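Local coordinates for protein KLLA0C04147p (Kluyveromyces lactis, PDB 5H2A) that is the ankyrin-repeat part of a longer OSBP-family protein, Osh1, that probably binds and transfers sterols and acts at the nucleus-vacuole junction, at residues L176-P179 against R180-E183; R24-N27 against F28-C32; A249-L252 against E253-K256; G189-P192 against E193-D196. All blocks are in the same frame, centred on the assembly; numbering follows the deposited sequence.

Contact 1 of 4, residues L176-P179 against R180-E183; sequences LSNP and RNQE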
loop_
_atom_site.group_PDB
_atom_site.type_symbol
_atom_site.label_atom_id
_atom_site.label_comp_id
_atom_site.label_asym_id
_atom_site.label_seq_id
_atom_site.Cartn_x
_atom_site.Cartn_y
_atom_site.Cartn_z
ATOM N N LEU A 176 0.730 2.861 8.605
ATOM C CA LEU A 176 -0.527 2.562 7.932
ATOM C C LEU A 176 -0.807 3.475 6.748
ATOM O O LEU A 176 -1.785 3.236 6.035
ATOM C CB LEU A 176 -1.697 2.616 8.928
ATOM C CG LEU A 176 -1.762 1.462 9.938
ATOM C CD1 LEU A 176 -3.129 1.435 10.600
ATOM C CD2 LEU A 176 -1.473 0.117 9.275
ATOM N N SER A 177 0.033 4.486 6.494
ATOM C CA SER A 177 -0.152 5.298 5.294
ATOM C C SER A 177 0.252 4.555 4.020
ATOM O O SER A 177 -0.100 5.000 2.924
ATOM C CB SER A 177 0.632 6.612 5.418
ATOM O OG SER A 177 2.034 6.391 5.380
ATOM N N ASN A 178 0.990 3.447 4.138
ATOM C CA ASN A 178 1.296 2.581 3.000
ATOM C C ASN A 178 0.159 1.581 2.851
ATOM O O ASN A 178 -0.024 0.729 3.738
ATOM C CB ASN A 178 2.625 1.861 3.237
ATOM C CG ASN A 178 3.036 0.941 2.087
ATOM O OD1 ASN A 178 2.236 0.591 1.219
ATOM N ND2 ASN A 178 4.295 0.534 2.096
ATOM N N PRO A 179 -0.621 1.623 1.758
ATOM C CA PRO A 179 -1.740 0.679 1.607
ATOM C C PRO A 179 -1.315 -0.774 1.681
ATOM O O PRO A 179 -2.116 -1.629 2.084
ATOM C CB PRO A 179 -2.310 1.015 0.213
ATOM C CG PRO A 179 -1.828 2.389 -0.082
ATOM C CD PRO A 179 -0.501 2.538 0.608
ATOM N N ARG A 180 -0.085 -1.085 1.274
ATOM C CA ARG A 180 0.391 -2.455 1.407
ATOM C C ARG A 180 0.394 -2.884 2.870
ATOM O O ARG A 180 0.061 -4.032 3.191
ATOM C CB ARG A 180 1.791 -2.586 0.805
ATOM C CG ARG A 180 2.287 -4.039 0.699
ATOM C CD ARG A 180 3.811 -4.089 0.581
ATOM N NE ARG A 180 4.292 -5.397 0.138
ATOM C CZ ARG A 180 5.576 -5.670 -0.057
ATOM N NH1 ARG A 180 6.483 -4.733 0.181
ATOM N NH2 ARG A 180 5.950 -6.869 -0.469
ATOM N N ASN A 181 0.765 -1.970 3.772
ATOM C CA ASN A 181 0.836 -2.320 5.194
ATOM C C ASN A 181 -0.544 -2.515 5.785
ATOM O O ASN A 181 -0.742 -3.377 6.650
ATOM C CB ASN A 181 1.596 -1.244 5.962
ATOM C CG ASN A 181 3.020 -1.168 5.534
ATOM O OD1 ASN A 181 3.525 -2.098 4.900
ATOM N ND2 ASN A 181 3.687 -0.066 5.849
ATOM N N GLN A 182 -1.517 -1.730 5.326
ATOM C CA GLN A 182 -2.878 -1.917 5.805
ATOM C C GLN A 182 -3.380 -3.323 5.491
ATOM O O GLN A 182 -4.136 -3.903 6.279
ATOM C CB GLN A 182 -3.781 -0.842 5.190
ATOM C CG GLN A 182 -5.230 -0.873 5.651
ATOM C CD GLN A 182 -5.386 -0.608 7.141
ATOM O OE1 GLN A 182 -5.541 -1.537 7.941
ATOM N NE2 GLN A 182 -5.360 0.667 7.518
ATOM N N GLU A 183 -2.941 -3.905 4.368
ATOM C CA GLU A 183 -3.344 -5.271 4.020
ATOM C C GLU A 183 -2.534 -6.333 4.765
ATOM O O GLU A 183 -3.079 -7.376 5.153
ATOM C CB GLU A 183 -3.200 -5.493 2.507
ATOM C CG GLU A 183 -4.231 -4.775 1.665
ATOM C CD GLU A 183 -5.637 -5.012 2.178
ATOM O OE1 GLU A 183 -5.985 -6.194 2.413
ATOM O OE2 GLU A 183 -6.383 -4.020 2.355
HETATM O O HOH W 1 5.706 -1.447 0.324
HETATM O O HOH W 2 5.977 1.321 4.365
HETATM O O HOH W 3 -4.706 -1.411 1.205
#
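Asn178 and Arg180 meet through the side-chain oxygen of the asparagine: Asn178 OD1 accepts from Arg180 N at 2.9 Å. With CG of Asn178 anti to the backbone N (chi1 -179°), the amide folds forward over the start of helix 179-184. The donor stands 43° above the plane of the accepting carbonyl, so the bond does not follow a lone pair. Asn178 is thus the N-cap residue, its side chain taking up an amide of the first turn, while the backbone closes that turn through Gln182 N to Asn178 O (3.3 Å). The two-residue link Ser177-Asn178 separates helix 169-176 from helix 179-184 in this ankyrin-repeat part of the protein. Across the cap, the side chains of Asn178 and Asn181 run nearly perpendicular, CB of Asn178 lying 3.4 Å from ND2 of Asn181. One water accepts from both amides, 2.9 Å from Asn178 ND2 and 3.1 Å from Asn181 ND2; Asn181 ND2 also binds Ile175 O, and Asn181 OD1 bonds Tyr152 OH of helix 139-165. The Arg180 chain leaves extended from CG to NE, which takes its guanidinium away from the cap to a salt bridge with Asp122 and a cation-pi contact with Tyr152. On another flank, NE2 of Gln182 comes 3.9 Å from CD1 of Leu176, a plain van der Waals approach.

Contact 2 of 4, residues R24-N27 against F28-C32; sequences RQSN and FQQLC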
loop_
_atom_site.group_PDB
_atom_site.type_symbol
_atom_site.label_atom_id
_atom_site.label_comp_id
_atom_site.label_asym_id
_atom_site.label_seq_id
_atom_site.Cartn_x
_atom_site.Cartn_y
_atom_site.Cartn_z
ATOM N N ARG A 24 12.524 -0.390 -26.793
ATOM C CA ARG A 24 13.101 -1.640 -27.289
ATOM C C ARG A 24 14.584 -1.530 -27.617
ATOM O O ARG A 24 15.306 -2.528 -27.538
ATOM C CB ARG A 24 12.366 -2.093 -28.552
ATOM C CG ARG A 24 11.052 -2.788 -28.300
ATOM C CD ARG A 24 10.551 -3.510 -29.570
ATOM N NE ARG A 24 9.494 -4.454 -29.214
ATOM C CZ ARG A 24 8.198 -4.171 -29.274
ATOM N NH1 ARG A 24 7.804 -2.977 -29.700
ATOM N NH2 ARG A 24 7.297 -5.086 -28.916
ATOM N N GLN A 25 15.052 -0.340 -27.997
ATOM C CA GLN A 25 16.349 -0.165 -28.638
ATOM C C GLN A 25 17.264 0.813 -27.921
ATOM O O GLN A 25 18.481 0.773 -28.147
ATOM C CB GLN A 25 16.168 0.342 -30.080
ATOM C CG GLN A 25 15.383 -0.577 -30.998
ATOM C CD GLN A 25 16.055 -1.929 -31.169
ATOM O OE1 GLN A 25 17.163 -2.020 -31.700
ATOM N NE2 GLN A 25 15.382 -2.988 -30.730
ATOM N N SER A 26 16.729 1.703 -27.102
ATOM C CA SER A 26 17.469 2.863 -26.626
ATOM C C SER A 26 17.747 2.768 -25.130
ATOM O O SER A 26 17.275 1.859 -24.435
ATOM C CB SER A 26 16.699 4.142 -26.971
ATOM O OG SER A 26 16.567 4.230 -28.381
ATOM N N ASN A 27 18.557 3.709 -24.633
ATOM C CA ASN A 27 18.929 3.726 -23.225
ATOM C C ASN A 27 18.174 4.852 -22.510
ATOM O O ASN A 27 17.300 5.507 -23.084
ATOM C CB ASN A 27 20.454 3.856 -23.054
ATOM C CG ASN A 27 21.008 5.177 -23.572
ATOM O OD1 ASN A 27 20.261 6.110 -23.873
ATOM N ND2 ASN A 27 22.340 5.261 -23.675
ATOM N N PHE A 28 18.516 5.083 -21.244
ATOM C CA PHE A 28 17.712 5.983 -20.421
ATOM C C PHE A 28 17.844 7.432 -20.879
ATOM O O PHE A 28 16.844 8.145 -20.967
ATOM C CB PHE A 28 18.097 5.846 -18.945
ATOM C CG PHE A 28 17.335 6.783 -18.031
ATOM C CD1 PHE A 28 15.994 6.541 -17.718
ATOM C CD2 PHE A 28 17.956 7.908 -17.495
ATOM C CE1 PHE A 28 15.289 7.422 -16.870
ATOM C CE2 PHE A 28 17.261 8.775 -16.646
ATOM C CZ PHE A 28 15.931 8.527 -16.341
ATOM N N GLN A 29 19.064 7.890 -21.192
ATOM C CA GLN A 29 19.200 9.277 -21.631
ATOM C C GLN A 29 18.477 9.516 -22.955
ATOM O O GLN A 29 17.913 10.597 -23.166
ATOM C CB GLN A 29 20.682 9.667 -21.726
ATOM C CG GLN A 29 21.446 8.959 -22.857
ATOM C CD GLN A 29 22.956 9.077 -22.677
ATOM O OE1 GLN A 29 23.571 8.336 -21.897
ATOM N NE2 GLN A 29 23.552 10.017 -23.386
ATOM N N GLN A 30 18.434 8.510 -23.833
ATOM C CA GLN A 30 17.653 8.639 -25.062
ATOM C C GLN A 30 16.155 8.672 -24.772
ATOM O O GLN A 30 15.403 9.396 -25.438
ATOM C CB GLN A 30 18.002 7.488 -26.010
ATOM C CG GLN A 30 19.388 7.676 -26.620
ATOM C CD GLN A 30 19.942 6.437 -27.287
ATOM O OE1 GLN A 30 19.728 5.312 -26.829
ATOM N NE2 GLN A 30 20.702 6.644 -28.366
ATOM N N LEU A 31 15.702 7.867 -23.809
ATOM C CA LEU A 31 14.298 7.902 -23.403
ATOM C C LEU A 31 13.932 9.277 -22.845
ATOM O O LEU A 31 12.889 9.851 -23.195
ATOM C CB LEU A 31 14.036 6.804 -22.366
ATOM C CG LEU A 31 12.642 6.802 -21.727
ATOM C CD1 LEU A 31 11.553 6.572 -22.805
ATOM C CD2 LEU A 31 12.563 5.756 -20.624
ATOM N N CYS A 32 14.787 9.831 -21.975
ATOM C CA CYS A 32 14.533 11.185 -21.463
ATOM C C CYS A 32 14.383 12.188 -22.603
ATOM O O CYS A 32 13.466 13.020 -22.606
ATOM C CB CYS A 32 15.663 11.628 -20.520
ATOM S SG CYS A 32 15.711 10.769 -18.942
#
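Asn27 and Gln30 face each other with their side chains nearly perpendicular and their amide planes 53° apart, each supplying an oxygen to the other's backbone. Asn27 OD1 accepts from Gln30 N at 3.0 Å, the donor almost in line with the carbonyl bond. In return Gln30 OE1 takes the N-H of Asn27, also at 3.0 Å and in the plane of the Gln30 amide. This exchange is a capping box, with Asn27 as N-cap of helix 28-38. Asn27 CG sits between its own backbone N and carbonyl carbon (chi1 65°), the rotation that turns OD1 onto the first helical turn. The exchange also draws the two acceptors together: Asn27 OD1 and Gln30 OE1 are 3.1 Å apart with no bond between them, a closeness probably offset by the N-H that each oxygen accepts. Gln29 crosses Asn27 at a slant, the amide planes closer to parallel, and its CG reaches OD1 of Asn27 at 3.2 Å. Behind the cap, Ser26 puts CB 3.3 Å from Gln30 OE1, and Leu31 N to Asn27 O (2.9 Å) closes the backbone turn. The short link Ser26-Asn27 thus joins helix 12-25 to helix 28-38: Leu31 packs against Leu19, Cys22 and Leu23 of the former and Ile70 of helix 64-74, where the Phe28 ring meets that of Trp74 with the planes inclined.

Contact 3 of 4, residues A249-L252 against E253-K256; sequences AIDL and ELKK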
loop_
_atom_site.group_PDB
_atom_site.type_symbol
_atom_site.label_atom_id
_atom_site.label_comp_id
_atom_site.label_asym_id
_atom_site.label_seq_id
_atom_site.Cartn_x
_atom_site.Cartn_y
_atom_site.Cartn_z
ATOM N N ALA A 249 -13.204 8.478 35.612
ATOM C CA ALA A 249 -13.273 9.106 34.290
ATOM C C ALA A 249 -12.488 8.337 33.226
ATOM O O ALA A 249 -12.867 8.354 32.046
ATOM C CB ALA A 249 -12.766 10.543 34.366
ATOM N N ILE A 250 -11.390 7.684 33.611
ATOM C CA ILE A 250 -10.563 6.982 32.630
ATOM C C ILE A 250 -11.300 5.767 32.086
ATOM O O ILE A 250 -11.464 5.615 30.871
ATOM C CB ILE A 250 -9.212 6.593 33.254
ATOM C CG1 ILE A 250 -8.389 7.847 33.541
ATOM C CG2 ILE A 250 -8.438 5.622 32.333
ATOM C CD1 ILE A 250 -7.260 7.615 34.584
ATOM N N ASP A 251 -11.742 4.875 32.981
ATOM C CA ASP A 251 -12.469 3.690 32.540
ATOM C C ASP A 251 -13.781 4.061 31.866
ATOM O O ASP A 251 -14.226 3.363 30.946
ATOM C CB ASP A 251 -12.716 2.753 33.725
ATOM C CG ASP A 251 -11.512 1.861 34.018
ATOM O OD1 ASP A 251 -10.412 2.165 33.500
ATOM O OD2 ASP A 251 -11.657 0.856 34.751
ATOM N N LEU A 252 -14.412 5.157 32.301
ATOM C CA LEU A 252 -15.643 5.578 31.634
ATOM C C LEU A 252 -15.370 5.945 30.182
ATOM O O LEU A 252 -16.125 5.562 29.280
ATOM C CB LEU A 252 -16.286 6.748 32.376
ATOM C CG LEU A 252 -17.567 7.233 31.690
ATOM C CD1 LEU A 252 -18.571 6.099 31.638
ATOM C CD2 LEU A 252 -18.153 8.450 32.413
ATOM N N GLU A 253 -14.279 6.667 29.928
ATOM C CA GLU A 253 -13.983 7.042 28.552
ATOM C C GLU A 253 -13.693 5.810 27.702
ATOM O O GLU A 253 -14.166 5.711 26.562
ATOM C CB GLU A 253 -12.818 8.027 28.496
ATOM C CG GLU A 253 -12.462 8.402 27.060
ATOM C CD GLU A 253 -11.653 9.679 26.954
ATOM O OE1 GLU A 253 -11.153 10.165 27.997
ATOM O OE2 GLU A 253 -11.522 10.195 25.818
ATOM N N LEU A 254 -12.922 4.859 28.243
ATOM C CA LEU A 254 -12.652 3.615 27.522
ATOM C C LEU A 254 -13.937 2.849 27.255
ATOM O O LEU A 254 -14.123 2.302 26.165
ATOM C CB LEU A 254 -11.682 2.742 28.327
ATOM C CG LEU A 254 -10.283 3.345 28.482
ATOM C CD1 LEU A 254 -9.458 2.628 29.587
ATOM C CD2 LEU A 254 -9.561 3.259 27.137
ATOM N N LYS A 255 -14.827 2.781 28.248
ATOM C CA LYS A 255 -16.100 2.093 28.053
ATOM C C LYS A 255 -16.894 2.718 26.905
ATOM O O LYS A 255 -17.410 2.008 26.031
ATOM C CB LYS A 255 -16.895 2.121 29.361
ATOM C CG LYS A 255 -18.365 1.752 29.262
ATOM C CD LYS A 255 -18.934 1.482 30.666
ATOM C CE LYS A 255 -20.461 1.489 30.698
ATOM N NZ LYS A 255 -21.026 2.851 30.970
ATOM N N LYS A 256 -17.000 4.051 26.894
ATOM C CA LYS A 256 -17.751 4.732 25.837
ATOM C C LYS A 256 -17.129 4.488 24.470
ATOM O O LYS A 256 -17.840 4.269 23.478
ATOM C CB LYS A 256 -17.818 6.235 26.126
ATOM C CG LYS A 256 -18.748 6.611 27.282
ATOM C CD LYS A 256 -19.009 8.116 27.307
ATOM C CE LYS A 256 -19.516 8.575 28.667
ATOM N NZ LYS A 256 -20.826 7.945 29.006
HETATM O O HOH W 4 -10.912 10.386 30.687
#
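Lys255 N donates to Asp251 O at 2.8 Å, the shortest polar bond between 249-252 and 253-256, with the donor tilted 24° from the carbonyl plane. Three more i to i+4 bonds run beside it; Leu254 N to Ile250 O is the straightest (168° at the hydrogen) and lies in the carbonyl plane. Ala249 O, which accepts from Glu253 N, is also approached weakly by a water that donates to Glu253 OE1 at 2.7 Å. These four overlapping bonds form the opening turns of helix 249-268, the last helix of the chain. One side of it faces helix 208-215: Ile250 and Leu254 lie alongside each other, pointing the same way, with CG2 of Ile250 4.2 Å from CD1 of Leu254, and both touch Ile208. Asp251 OD1 forms a salt bridge with Arg206, in the loop before helix 208-215, and Glu253 OE2 one with Arg212 on that helix. Leu252 instead packs against the ends of two lysine chains. Its CG approaches CE of Lys256 at 3.8 Å as the two side chains pass at a slant. The bend of Lys256 at chi4 (-63°) turns NZ back to within 3.9 Å of CD1 of Leu252, while Lys255 NZ stands 4.1 Å from the same methyl.

Contact 4 of 4, residues G189-P192 against E193-D196; sequences GMEP and ETGD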
loop_
_atom_site.group_PDB
_atom_site.type_symbol
_atom_site.label_atom_id
_atom_site.label_comp_id
_atom_site.label_asym_id
_atom_site.label_seq_id
_atom_site.Cartn_x
_atom_site.Cartn_y
_atom_site.Cartn_z
ATOM N N GLY A 189 -4.485 -9.389 15.554
ATOM C CA GLY A 189 -3.775 -10.632 15.823
ATOM C C GLY A 189 -3.567 -10.852 17.317
ATOM O O GLY A 189 -3.319 -9.917 18.079
ATOM N N MET A 190 -3.652 -12.112 17.737
ATOM C CA MET A 190 -3.523 -12.474 19.143
ATOM C C MET A 190 -2.086 -12.878 19.449
ATOM O O MET A 190 -1.519 -13.738 18.771
ATOM C CB MET A 190 -4.482 -13.612 19.500
ATOM C CG MET A 190 -4.451 -13.997 20.973
ATOM S SD MET A 190 -5.611 -15.320 21.404
ATOM C CE MET A 190 -7.139 -14.676 20.721
ATOM N N GLU A 191 -1.493 -12.247 20.451
ATOM C CA GLU A 191 -0.138 -12.611 20.859
ATOM C C GLU A 191 -0.195 -13.932 21.622
ATOM O O GLU A 191 -0.886 -14.010 22.642
ATOM C CB GLU A 191 0.482 -11.519 21.724
ATOM C CG GLU A 191 1.684 -11.983 22.540
ATOM C CD GLU A 191 2.839 -12.424 21.664
ATOM O OE1 GLU A 191 3.211 -11.660 20.747
ATOM O OE2 GLU A 191 3.363 -13.541 21.878
ATOM N N PRO A 192 0.481 -14.985 21.156
ATOM C CA PRO A 192 0.334 -16.291 21.825
ATOM C C PRO A 192 0.854 -16.302 23.248
ATOM O O PRO A 192 0.304 -17.030 24.084
ATOM C CB PRO A 192 1.135 -17.242 20.922
ATOM C CG PRO A 192 1.222 -16.534 19.597
ATOM C CD PRO A 192 1.291 -15.076 19.930
ATOM N N GLU A 193 1.885 -15.512 23.565
ATOM C CA GLU A 193 2.424 -15.531 24.925
ATOM C C GLU A 193 1.483 -14.920 25.953
ATOM O O GLU A 193 1.633 -15.204 27.149
ATOM C CB GLU A 193 3.771 -14.802 24.988
ATOM C CG GLU A 193 4.794 -15.268 23.928
ATOM C CD GLU A 193 5.420 -16.615 24.278
ATOM O OE1 GLU A 193 4.658 -17.610 24.356
ATOM O OE2 GLU A 193 6.657 -16.646 24.479
ATOM N N THR A 194 0.552 -14.060 25.531
ATOM C CA THR A 194 -0.372 -13.405 26.446
ATOM C C THR A 194 -1.835 -13.735 26.200
ATOM O O THR A 194 -2.643 -13.562 27.120
ATOM C CB THR A 194 -0.218 -11.877 26.366
ATOM O OG1 THR A 194 -0.517 -11.457 25.028
ATOM C CG2 THR A 194 1.199 -11.446 26.748
ATOM N N GLY A 195 -2.205 -14.178 25.000
ATOM C CA GLY A 195 -3.597 -14.319 24.629
ATOM C C GLY A 195 -4.314 -13.016 24.332
ATOM O O GLY A 195 -5.533 -13.035 24.127
ATOM N N ASP A 196 -3.600 -11.892 24.293
ATOM C CA ASP A 196 -4.183 -10.569 24.074
ATOM C C ASP A 196 -3.969 -10.076 22.649
ATOM O O ASP A 196 -2.933 -10.333 22.039
ATOM C CB ASP A 196 -3.553 -9.537 25.008
ATOM C CG ASP A 196 -3.969 -9.722 26.442
ATOM O OD1 ASP A 196 -4.939 -10.478 26.681
ATOM O OD2 ASP A 196 -3.323 -9.114 27.317
#
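Glu191 CG is anti to the backbone N (chi1 162°), and a bend at chi2 (63°) curls the carboxylate back over the turn, where Glu191 OE2 receives Glu193 N at 3.0 Å. The oxygen uses its anti lone pair, on the side away from the other carboxylate oxygen, and the N-H points almost straight at it. The same curl brings OE2 to 3.0 Å from CG of Glu193, a tight approach; the two side chains cross at a slant, and the like-charged oxygens are not in contact. Thr194 OG1, held between its backbone N and carbonyl carbon (chi1 61°), accepts from Asp196 N at 3.2 Å, forming an ST turn. From there it also lies 3.4 Å from CG of Glu191, whose side chain crosses that of Thr194 at about a right angle. Two backbone donors grip Glu191 O: Gly195 N at 2.7 Å, close to the line of the C=O bond, and Thr194 N at 3.2 Å, well above the carbonyl plane. The latter bond closes a type I beta turn at 191-194, with Pro192 and Glu193 at its corners. Gly195 follows with positive phi, and Glu191 N to Asp196 O (2.9 Å) completes the chain reversal. Met190 lays CG against Gly195 O at 3.5 Å. The whole loop lies between helix 179-184 and helix 198-204. It meets the loop at 225-227 through Gly195 bonding to Ser226 and Thr194 O to Arg227, while Asp196 makes salt bridges to Arg227 and to Lys204 of helix 198-204.

Contacts 1 and 2 both start a helix with an asparagine N-cap, yet differ in chemistry: contact 2 is a reciprocal capping box at the surface, whereas contact 1, its centre about 4 Å from the centre of the chain, is partly buried and supplements its cap with water and with a hydrogen bond and a cation-pi contact to Tyr152 of helix 139-165. Contact 3 is regular helix at the surface, with Ile-Leu packing and lysine chains over Leu252, its acids paired with arginines outside the segments. Contact 4 is a partly buried loop built on backbone bonds and a curled carboxylate. Contacts 2 and 3 lie on opposite sides of the chain's centre, their centres about 62 Å apart; contact 4 shares a side with contact 3.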